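Local coordinates for MobA-like NTP transferase domain-containing protein (Thermus thermophilus, PDB 2DPW), which is of unknown function but probably transfers nucleotidyl groups, as a MobA-like NTP transferase, at residues Arg2-Gly10 / Val83-Gly92; Gly46-Glu54 / Ala61-Arg69. All blocks are in the same frame, centred on the assembly; numbering follows the deposited sequence.

Contact 1 (Arg2-Gly10 / Val83-Gly92); sequences RPSAIVLAG and VEGRVLVATG
Ile6 and Ala90 sit inside a parallel β ladder, where strand 4-8 runs beside strand 86-91 at an axis angle of 20°. Ile6 grips its neighbour by both backbone polar atoms: Ile6 N donates to Leu88 O at 2.8 Å, and Ile6 O receives Ala90 N almost straight on, with a C=O...N angle of 175°. Leu8 N carries the ladder on to Ala90 O (2.8 Å), while at the other end Leu88 N reaches Ser4 O only weakly. The pair belongs to the Rossmann-like sheet expected of the GT-A clan, with helix 72-81 packed on the face of Ile6, Leu8 and Val89, and helix 35-44 on that of Ala5 and Val7. Val87 holds CG1 anti to the backbone N (chi1 175°), which sets this methyl against Ile6 CG1 at 3.7 Å, the two side chains crossing at about a right angle; its CG2 rests on Ser4 CB. Cutting Val87 back to an alanine removes both methyls and is likely to open a gap beside Ile6 CG1 and Ser4 CB. Val83 CG1 comes in from the preceding loop onto Ser4 CB at 3.8 Å. Further along, Leu8 CD1 lies against Val89 CG1 at 3.9 Å.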
ATOM      1  N   ARG A   2      -1.822  21.597  -0.204  1.00 70.00           N
ATOM      2  CA  ARG A   2      -1.356  20.249  -0.512  1.00 55.71           C
ATOM      3  C   ARG A   2      -2.186  19.166   0.166  1.00 48.03           C
ATOM      4  O   ARG A   2      -2.428  19.227   1.374  1.00 49.46           O
ATOM      5  CB  ARG A   2       0.099  20.074  -0.078  1.00 45.65           C
ATOM      6  CG  ARG A   2       1.051  21.143  -0.576  1.00 56.97           C
ATOM      7  CD  ARG A   2       2.399  21.039   0.135  1.00 54.61           C
ATOM      8  NE  ARG A   2       3.115  19.827  -0.245  1.00 64.40           N
ATOM      9  CZ  ARG A   2       3.867  19.706  -1.336  1.00 59.17           C
ATOM     10  NH1 ARG A   2       4.015  20.731  -2.163  1.00 59.38           N
ATOM     11  NH2 ARG A   2       4.467  18.555  -1.602  1.00 42.54           N
ATOM     12  N   PRO A   3      -2.642  18.164  -0.611  1.00 35.80           N
ATOM     13  CA  PRO A   3      -3.437  17.052  -0.090  1.00 40.36           C
ATOM     14  C   PRO A   3      -2.554  16.153   0.783  1.00 46.01           C
ATOM     15  O   PRO A   3      -1.323  16.129   0.645  1.00 46.03           O
ATOM     16  CB  PRO A   3      -3.902  16.332  -1.355  1.00 34.66           C
ATOM     17  CG  PRO A   3      -3.954  17.397  -2.350  1.00 29.37           C
ATOM     18  CD  PRO A   3      -2.670  18.148  -2.080  1.00 42.94           C
ATOM     19  N   SER A   4      -3.190  15.400   1.667  1.00 44.91           N
ATOM     20  CA  SER A   4      -2.456  14.542   2.571  1.00 43.51           C
ATOM     21  C   SER A   4      -2.094  13.175   2.048  1.00 39.13           C
ATOM     22  O   SER A   4      -2.724  12.636   1.145  1.00 46.02           O
ATOM     23  CB  SER A   4      -3.226  14.386   3.874  1.00 52.43           C
ATOM     24  OG  SER A   4      -3.248  15.616   4.566  1.00 66.89           O
ATOM     25  N   ALA A   5      -1.048  12.634   2.645  1.00 36.47           N
ATOM     26  CA  ALA A   5      -0.550  11.318   2.318  1.00 43.16           C
ATOM     27  C   ALA A   5      -0.181  10.729   3.666  1.00 43.97           C
ATOM     28  O   ALA A   5       0.030  11.471   4.627  1.00 49.11           O
ATOM     29  CB  ALA A   5       0.675  11.430   1.448  1.00 39.80           C
ATOM     30  N   ILE A   6      -0.130   9.409   3.766  1.00 40.94           N
ATOM     31  CA  ILE A   6       0.251   8.800   5.032  1.00 39.06           C
ATOM     32  C   ILE A   6       1.232   7.689   4.772  1.00 36.25           C
ATOM     33  O   ILE A   6       1.038   6.855   3.895  1.00 45.71           O
ATOM     34  CB  ILE A   6      -0.949   8.218   5.805  1.00 39.96           C
ATOM     35  CG1 ILE A   6      -1.968   9.328   6.097  1.00 39.25           C
ATOM     36  CG2 ILE A   6      -0.448   7.551   7.089  1.00 28.98           C
ATOM     37  CD1 ILE A   6      -3.187   8.883   6.868  1.00 36.87           C
ATOM     38  N   VAL A   7       2.299   7.685   5.545  1.00 32.24           N
ATOM     39  CA  VAL A   7       3.306   6.670   5.392  1.00 29.96           C
ATOM     40  C   VAL A   7       3.379   5.813   6.632  1.00 39.11           C
ATOM     41  O   VAL A   7       3.748   6.278   7.720  1.00 39.19           O
ATOM     42  CB  VAL A   7       4.655   7.293   5.127  1.00 19.57           C
ATOM     43  CG1 VAL A   7       5.687   6.228   4.978  1.00 18.47           C
ATOM     44  CG2 VAL A   7       4.567   8.136   3.877  1.00 18.61           C
ATOM     45  N   LEU A   8       2.999   4.555   6.449  1.00 42.69           N
ATOM     46  CA  LEU A   8       3.007   3.577   7.518  1.00 40.55           C
ATOM     47  C   LEU A   8       4.335   2.865   7.444  1.00 44.03           C
ATOM     48  O   LEU A   8       4.437   1.760   6.923  1.00 48.90           O
ATOM     49  CB  LEU A   8       1.856   2.597   7.321  1.00 37.13           C
ATOM     50  CG  LEU A   8       0.481   3.269   7.303  1.00 35.56           C
ATOM     51  CD1 LEU A   8      -0.585   2.217   7.099  1.00 21.74           C
ATOM     52  CD2 LEU A   8       0.253   4.026   8.616  1.00 30.37           C
ATOM     53  N   ALA A   9       5.359   3.537   7.945  1.00 56.87           N
ATOM     54  CA  ALA A   9       6.704   2.998   7.955  1.00 67.83           C
ATOM     55  C   ALA A   9       6.875   2.259   9.258  1.00 72.12           C
ATOM     56  O   ALA A   9       7.946   1.733   9.557  1.00 85.03           O
ATOM     57  CB  ALA A   9       7.716   4.116   7.858  1.00 65.94           C
ATOM     58  N   GLY A  10       5.806   2.228  10.039  1.00 73.21           N
ATOM     59  CA  GLY A  10       5.862   1.540  11.307  1.00 78.90           C
ATOM     60  C   GLY A  10       6.164   0.074  11.083  1.00 78.73           C
ATOM     61  O   GLY A  10       6.016  -0.446   9.973  1.00 78.40           O
ATOM     62  N   VAL A  83      -5.897  13.860   9.179  1.00 38.25           N
ATOM     63  CA  VAL A  83      -5.981  14.260   7.781  1.00 39.15           C
ATOM     64  C   VAL A  83      -7.421  14.483   7.348  1.00 39.64           C
ATOM     65  O   VAL A  83      -8.350  14.197   8.097  1.00 43.96           O
ATOM     66  CB  VAL A  83      -5.322  13.211   6.850  1.00 42.39           C
ATOM     67  CG1 VAL A  83      -3.901  12.940   7.299  1.00 41.01           C
ATOM     68  CG2 VAL A  83      -6.131  11.927   6.844  1.00 46.84           C
ATOM     69  N   GLU A  84      -7.599  15.007   6.141  1.00 39.03           N
ATOM     70  CA  GLU A  84      -8.932  15.260   5.609  1.00 39.76           C
ATOM     71  C   GLU A  84      -8.932  15.067   4.097  1.00 41.80           C
ATOM     72  O   GLU A  84      -7.889  15.177   3.450  1.00 54.60           O
ATOM     73  CB  GLU A  84      -9.381  16.686   5.943  1.00 48.30           C
ATOM     74  CG  GLU A  84      -9.538  17.004   7.444  1.00 72.86           C
ATOM     75  CD  GLU A  84     -10.692  16.254   8.117  1.00 84.68           C
ATOM     76  OE1 GLU A  84     -11.761  16.089   7.481  1.00 91.04           O
ATOM     77  OE2 GLU A  84     -10.535  15.846   9.289  1.00 79.19           O
ATOM     78  N   GLY A  85     -10.104  14.763   3.545  1.00 41.47           N
ATOM     79  CA  GLY A  85     -10.244  14.576   2.110  1.00 32.27           C
ATOM     80  C   GLY A  85      -9.837  13.221   1.581  1.00 37.56           C
ATOM     81  O   GLY A  85     -10.051  12.200   2.236  1.00 47.69           O
ATOM     82  N   ARG A  86      -9.271  13.206   0.376  1.00 41.64           N
ATOM     83  CA  ARG A  86      -8.810  11.962  -0.230  1.00 40.41           C
ATOM     84  C   ARG A  86      -7.337  11.857   0.123  1.00 43.78           C
ATOM     85  O   ARG A  86      -6.583  12.805  -0.090  1.00 47.20           O
ATOM     86  CB  ARG A  86      -8.983  11.990  -1.744  1.00 27.10           C
ATOM     87  CG  ARG A  86      -9.063  10.605  -2.352  1.00 51.66           C
ATOM     88  CD  ARG A  86      -9.428  10.617  -3.838  1.00 62.33           C
ATOM     89  NE  ARG A  86      -8.362  11.194  -4.658  1.00 76.36           N
ATOM     90  CZ  ARG A  86      -8.311  11.124  -5.986  1.00 78.81           C
ATOM     91  NH1 ARG A  86      -9.269  10.494  -6.658  1.00 90.89           N
ATOM     92  NH2 ARG A  86      -7.302  11.683  -6.644  1.00 59.84           N
ATOM     93  N   VAL A  87      -6.938  10.718   0.685  1.00 47.11           N
ATOM     94  CA  VAL A  87      -5.554  10.502   1.099  1.00 39.78           C
ATOM     95  C   VAL A  87      -4.907   9.261   0.517  1.00 37.85           C
ATOM     96  O   VAL A  87      -5.530   8.206   0.398  1.00 32.08           O
ATOM     97  CB  VAL A  87      -5.441  10.418   2.632  1.00 44.68           C
ATOM     98  CG1 VAL A  87      -4.008  10.060   3.043  1.00 48.89           C
ATOM     99  CG2 VAL A  87      -5.849  11.750   3.245  1.00 63.89           C
ATOM    100  N   LEU A  88      -3.638   9.405   0.163  1.00 34.22           N
ATOM    101  CA  LEU A  88      -2.880   8.307  -0.389  1.00 32.99           C
ATOM    102  C   LEU A  88      -2.035   7.681   0.703  1.00 29.90           C
ATOM    103  O   LEU A  88      -1.254   8.346   1.377  1.00 34.92           O
ATOM    104  CB  LEU A  88      -1.988   8.789  -1.525  1.00 32.34           C
ATOM    105  CG  LEU A  88      -1.086   7.712  -2.127  1.00 33.32           C
ATOM    106  CD1 LEU A  88      -1.929   6.555  -2.642  1.00 40.78           C
ATOM    107  CD2 LEU A  88      -0.263   8.309  -3.241  1.00 31.69           C
ATOM    108  N   VAL A  89      -2.211   6.386   0.884  1.00 32.00           N
ATOM    109  CA  VAL A  89      -1.464   5.690   1.898  1.00 31.62           C
ATOM    110  C   VAL A  89      -0.359   4.902   1.250  1.00 30.27           C
ATOM    111  O   VAL A  89      -0.512   4.396   0.138  1.00 28.15           O
ATOM    112  CB  VAL A  89      -2.356   4.727   2.675  1.00 30.14           C
ATOM    113  CG1 VAL A  89      -1.551   4.058   3.782  1.00 25.11           C
ATOM    114  CG2 VAL A  89      -3.539   5.482   3.238  1.00 29.15           C
ATOM    115  N   ALA A  90       0.756   4.804   1.958  1.00 29.60           N
ATOM    116  CA  ALA A  90       1.900   4.061   1.468  1.00 33.55           C
ATOM    117  C   ALA A  90       2.756   3.528   2.601  1.00 32.86           C
ATOM    118  O   ALA A  90       2.831   4.122   3.682  1.00 32.95           O
ATOM    119  CB  ALA A  90       2.741   4.938   0.569  1.00 20.19           C
ATOM    120  N   THR A  91       3.386   2.389   2.343  1.00 27.95           N
ATOM    121  CA  THR A  91       4.297   1.786   3.303  1.00 34.43           C
ATOM    122  C   THR A  91       5.672   2.425   3.060  1.00 30.57           C
ATOM    123  O   THR A  91       5.958   2.898   1.959  1.00 31.28           O
ATOM    124  CB  THR A  91       4.410   0.278   3.088  1.00 35.98           C
ATOM    125  OG1 THR A  91       4.908   0.020   1.767  1.00 44.13           O
ATOM    126  CG2 THR A  91       3.062  -0.376   3.265  1.00 20.85           C
ATOM    127  N   GLY A  92       6.522   2.434   4.076  1.00 26.51           N
ATOM    128  CA  GLY A  92       7.826   3.046   3.909  1.00 31.07           C
ATOM    129  C   GLY A  92       8.933   2.182   3.328  1.00 34.09           C
ATOM    130  O   GLY A  92      10.102   2.535   3.470  1.00 39.61           O
TER

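Contact 2 (Gly46-Glu54 / Ala61-Arg69); sequences GLSPVYVGE and APALTLPDR
Tyr51 and Thr65 are paired where strand 48-52 and the short strand 64-66 run parallel, their axes 4.7 Å apart at closest approach and inclined by 23°. This is the edge of the Rossmann-like sheet: strand 64-66 pairs with 48-52, which in turn lies beside strand 4-8. Tyr51 N gives a nearly straight bond to Leu64 O (2.8 Å), whereas the return bond from Leu66 N to Tyr51 O is weak. Before and after these, Ala63 N binds Pro49 O at 2.9 Å and Gly53 N binds Leu66 O at 3.1 Å. On one face Val50 CG1 meets Leu66 CD1 at 3.8 Å, the two side chains slanting across each other; helix 72-81 packs here, touching Val52 through Ala79 and Leu66 through Gln78. Beyond the strand, Asp68 turns to bind Gly11 N through OD2 and Asn75 ND2 through OD1. On the other face Pro62 CB lies on Tyr51 CB at 3.6 Å. The Tyr51 ring leans out from the sheet and forward toward Glu54, its CG turned anti to the backbone N (chi1 177°), and Thr65 CG2 comes up to the ring edge beside CD2. The ring's far end is tied within its own segment: Tyr51 OH donates to Glu54 O at 2.8 Å from above the carbonyl plane, 41° out of it.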
ATOM      1  N   GLY A  46       3.301  16.725  -4.973  1.00 39.36           N
ATOM      2  CA  GLY A  46       2.453  17.739  -4.368  1.00 39.51           C
ATOM      3  C   GLY A  46       1.648  17.391  -3.130  1.00 47.93           C
ATOM      4  O   GLY A  46       0.666  18.073  -2.826  1.00 54.08           O
ATOM      5  N   LEU A  47       2.053  16.360  -2.397  1.00 45.65           N
ATOM      6  CA  LEU A  47       1.319  15.960  -1.200  1.00 42.87           C
ATOM      7  C   LEU A  47       2.082  16.258   0.080  1.00 43.17           C
ATOM      8  O   LEU A  47       3.297  16.433   0.067  1.00 35.06           O
ATOM      9  CB  LEU A  47       1.029  14.464  -1.237  1.00 40.83           C
ATOM     10  CG  LEU A  47       0.381  13.895  -2.492  1.00 41.56           C
ATOM     11  CD1 LEU A  47       0.381  12.376  -2.432  1.00 38.73           C
ATOM     12  CD2 LEU A  47      -1.021  14.424  -2.602  1.00 42.22           C
ATOM     13  N   SER A  48       1.346  16.305   1.184  1.00 39.85           N
ATOM     14  CA  SER A  48       1.923  16.534   2.501  1.00 46.17           C
ATOM     15  C   SER A  48       1.817  15.189   3.240  1.00 45.97           C
ATOM     16  O   SER A  48       0.731  14.782   3.636  1.00 55.18           O
ATOM     17  CB  SER A  48       1.126  17.612   3.232  1.00 50.41           C
ATOM     18  OG  SER A  48       1.684  17.892   4.506  1.00 53.96           O
ATOM     19  N   PRO A  49       2.945  14.480   3.419  1.00 42.45           N
ATOM     20  CA  PRO A  49       2.993  13.178   4.091  1.00 40.79           C
ATOM     21  C   PRO A  49       2.995  13.137   5.608  1.00 41.56           C
ATOM     22  O   PRO A  49       3.809  13.785   6.262  1.00 51.90           O
ATOM     23  CB  PRO A  49       4.277  12.546   3.549  1.00 40.45           C
ATOM     24  CG  PRO A  49       4.619  13.350   2.336  1.00 50.94           C
ATOM     25  CD  PRO A  49       4.217  14.733   2.731  1.00 52.37           C
ATOM     26  N   VAL A  50       2.084  12.352   6.166  1.00 40.84           N
ATOM     27  CA  VAL A  50       2.028  12.162   7.603  1.00 41.27           C
ATOM     28  C   VAL A  50       2.830  10.876   7.749  1.00 37.63           C
ATOM     29  O   VAL A  50       2.600   9.915   7.019  1.00 45.09           O
ATOM     30  CB  VAL A  50       0.593  11.934   8.105  1.00 43.68           C
ATOM     31  CG1 VAL A  50       0.617  11.543   9.572  1.00 53.74           C
ATOM     32  CG2 VAL A  50      -0.220  13.210   7.933  1.00 49.06           C
ATOM     33  N   TYR A  51       3.766  10.864   8.688  1.00 36.32           N
ATOM     34  CA  TYR A  51       4.637   9.724   8.913  1.00 29.53           C
ATOM     35  C   TYR A  51       4.368   8.959  10.202  1.00 37.98           C
ATOM     36  O   TYR A  51       4.516   9.501  11.295  1.00 43.40           O
ATOM     37  CB  TYR A  51       6.092  10.203   8.930  1.00 32.75           C
ATOM     38  CG  TYR A  51       7.084   9.108   9.223  1.00 35.88           C
ATOM     39  CD1 TYR A  51       7.427   8.175   8.248  1.00 35.58           C
ATOM     40  CD2 TYR A  51       7.639   8.969  10.492  1.00 34.50           C
ATOM     41  CE1 TYR A  51       8.293   7.130   8.529  1.00 38.67           C
ATOM     42  CE2 TYR A  51       8.505   7.923  10.786  1.00 43.61           C
ATOM     43  CZ  TYR A  51       8.828   7.006   9.797  1.00 43.56           C
ATOM     44  OH  TYR A  51       9.685   5.970  10.078  1.00 52.90           O
ATOM     45  N   VAL A  52       3.993   7.691  10.089  1.00 38.68           N
ATOM     46  CA  VAL A  52       3.773   6.906  11.294  1.00 41.90           C
ATOM     47  C   VAL A  52       4.940   5.925  11.458  1.00 35.54           C
ATOM     48  O   VAL A  52       5.150   5.048  10.632  1.00 43.67           O
ATOM     49  CB  VAL A  52       2.430   6.152  11.232  1.00 42.28           C
ATOM     50  CG1 VAL A  52       2.007   5.740  12.629  1.00 33.49           C
ATOM     51  CG2 VAL A  52       1.368   7.038  10.588  1.00 43.21           C
ATOM     52  N   GLY A  53       5.716   6.103  12.518  1.00 38.57           N
ATOM     53  CA  GLY A  53       6.861   5.238  12.757  1.00 38.99           C
ATOM     54  C   GLY A  53       7.943   5.978  13.529  1.00 40.70           C
ATOM     55  O   GLY A  53       7.713   7.081  14.022  1.00 46.56           O
ATOM     56  N   GLU A  54       9.125   5.388  13.648  1.00 44.00           N
ATOM     57  CA  GLU A  54      10.202   6.045  14.379  1.00 50.80           C
ATOM     58  C   GLU A  54      10.907   7.058  13.487  1.00 55.56           C
ATOM     59  O   GLU A  54      11.230   6.763  12.335  1.00 61.89           O
ATOM     60  CB  GLU A  54      11.204   5.016  14.875  1.00 55.39           C
ATOM     61  CG  GLU A  54      12.183   5.558  15.884  1.00 73.11           C
ATOM     62  CD  GLU A  54      13.307   4.582  16.164  1.00 86.40           C
ATOM     63  OE1 GLU A  54      13.015   3.394  16.432  1.00 82.05           O
ATOM     64  OE2 GLU A  54      14.483   5.005  16.116  1.00 87.20           O
ATOM     65  N   ALA A  61      11.716  16.204   6.143  1.00 49.45           N
ATOM     66  CA  ALA A  61      10.896  16.135   7.338  1.00 44.24           C
ATOM     67  C   ALA A  61       9.424  15.999   6.931  1.00 36.86           C
ATOM     68  O   ALA A  61       8.919  16.740   6.081  1.00 30.83           O
ATOM     69  CB  ALA A  61      11.111  17.389   8.187  1.00 36.93           C
ATOM     70  N   PRO A  62       8.730  15.017   7.508  1.00 33.86           N
ATOM     71  CA  PRO A  62       7.319  14.813   7.186  1.00 42.61           C
ATOM     72  C   PRO A  62       6.469  15.881   7.849  1.00 39.14           C
ATOM     73  O   PRO A  62       6.895  16.511   8.811  1.00 41.45           O
ATOM     74  CB  PRO A  62       7.041  13.414   7.728  1.00 50.19           C
ATOM     75  CG  PRO A  62       7.991  13.310   8.896  1.00 46.66           C
ATOM     76  CD  PRO A  62       9.255  13.923   8.341  1.00 38.54           C
ATOM     77  N   ALA A  63       5.263  16.077   7.332  1.00 37.44           N
ATOM     78  CA  ALA A  63       4.346  17.081   7.864  1.00 29.71           C
ATOM     79  C   ALA A  63       4.035  16.849   9.325  1.00 36.43           C
ATOM     80  O   ALA A  63       3.943  17.790  10.110  1.00 47.79           O
ATOM     81  CB  ALA A  63       3.076  17.071   7.083  1.00 19.47           C
ATOM     82  N   LEU A  64       3.853  15.587   9.679  1.00 42.07           N
ATOM     83  CA  LEU A  64       3.553  15.209  11.043  1.00 45.54           C
ATOM     84  C   LEU A  64       4.201  13.842  11.258  1.00 52.09           C
ATOM     85  O   LEU A  64       4.297  13.035  10.329  1.00 58.70           O
ATOM     86  CB  LEU A  64       2.025  15.142  11.243  1.00 46.09           C
ATOM     87  CG  LEU A  64       1.552  14.745  12.646  1.00 52.97           C
ATOM     88  CD1 LEU A  64       1.826  15.869  13.614  1.00 51.27           C
ATOM     89  CD2 LEU A  64       0.076  14.414  12.643  1.00 52.70           C
ATOM     90  N   THR A  65       4.636  13.580  12.485  1.00 48.71           N
ATOM     91  CA  THR A  65       5.284  12.319  12.793  1.00 38.18           C
ATOM     92  C   THR A  65       4.603  11.647  13.969  1.00 40.11           C
ATOM     93  O   THR A  65       4.920  11.933  15.117  1.00 53.18           O
ATOM     94  CB  THR A  65       6.737  12.578  13.138  1.00 35.38           C
ATOM     95  OG1 THR A  65       7.174  13.749  12.429  1.00 52.96           O
ATOM     96  CG2 THR A  65       7.601  11.407  12.746  1.00 26.13           C
ATOM     97  N   LEU A  66       3.651  10.767  13.687  1.00 45.41           N
ATOM     98  CA  LEU A  66       2.941  10.057  14.750  1.00 40.07           C
ATOM     99  C   LEU A  66       3.751   8.817  15.096  1.00 44.39           C
ATOM    100  O   LEU A  66       4.504   8.314  14.264  1.00 40.48           O
ATOM    101  CB  LEU A  66       1.533   9.662  14.281  1.00 39.52           C
ATOM    102  CG  LEU A  66       0.751  10.857  13.699  1.00 43.90           C
ATOM    103  CD1 LEU A  66      -0.486  10.397  12.968  1.00 44.78           C
ATOM    104  CD2 LEU A  66       0.382  11.822  14.805  1.00 32.95           C
ATOM    105  N   PRO A  67       3.631   8.324  16.343  1.00 52.02           N
ATOM    106  CA  PRO A  67       4.353   7.129  16.805  1.00 48.35           C
ATOM    107  C   PRO A  67       3.738   5.845  16.258  1.00 49.27           C
ATOM    108  O   PRO A  67       2.826   5.871  15.425  1.00 58.67           O
ATOM    109  CB  PRO A  67       4.209   7.208  18.315  1.00 35.06           C
ATOM    110  CG  PRO A  67       2.835   7.780  18.467  1.00 44.93           C
ATOM    111  CD  PRO A  67       2.833   8.901  17.441  1.00 49.69           C
ATOM    112  N   ASP A  68       4.218   4.718  16.754  1.00 43.18           N
ATOM    113  CA  ASP A  68       3.717   3.437  16.300  1.00 43.39           C
ATOM    114  C   ASP A  68       2.730   2.851  17.290  1.00 49.29           C
ATOM    115  O   ASP A  68       3.039   2.727  18.473  1.00 64.34           O
ATOM    116  CB  ASP A  68       4.877   2.468  16.131  1.00 34.20           C
ATOM    117  CG  ASP A  68       4.496   1.239  15.348  1.00 50.10           C
ATOM    118  OD1 ASP A  68       3.338   0.783  15.471  1.00 59.10           O
ATOM    119  OD2 ASP A  68       5.362   0.721  14.613  1.00 55.14           O
ATOM    120  N   ARG A  69       1.542   2.490  16.821  1.00 55.15           N
ATOM    121  CA  ARG A  69       0.567   1.893  17.713  1.00 50.43           C
ATOM    122  C   ARG A  69       0.521   0.382  17.525  1.00 53.67           C
ATOM    123  O   ARG A  69      -0.445  -0.267  17.894  1.00 68.34           O
ATOM    124  CB  ARG A  69      -0.814   2.532  17.522  1.00 51.63           C
ATOM    125  CG  ARG A  69      -0.878   3.931  18.130  1.00 58.03           C
ATOM    126  CD  ARG A  69      -2.293   4.490  18.275  1.00 72.10           C
ATOM    127  NE  ARG A  69      -2.370   5.749  19.036  1.00 87.20           N
ATOM    128  CZ  ARG A  69      -1.404   6.274  19.801  1.00 97.69           C
ATOM    129  NH1 ARG A  69      -0.222   5.681  19.940  1.00100.15           N
ATOM    130  NH2 ARG A  69      -1.627   7.412  20.449  1.00 97.59           N
TER

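Overall arrangement
From the N terminus, strand 4-8 comes first, and helix 35-44 then brings the chain back so that 48-52 can lie parallel beside it. A short loop leads on to 64-66, and contact 2 closes there, at the outer edge. Helix 72-81 then returns the chain across the sheet to strand 86-91, on the other flank of 4-8, where contact 1 closes a much longer loop with contact 2 nested inside. The strand order is therefore 64-66, 48-52, 4-8, 86-91. Probable hydrogen bonds from Val7 N to Val50 O and from Val50 N to Ala5 O join the contacts, whose centres are about 8 Å apart.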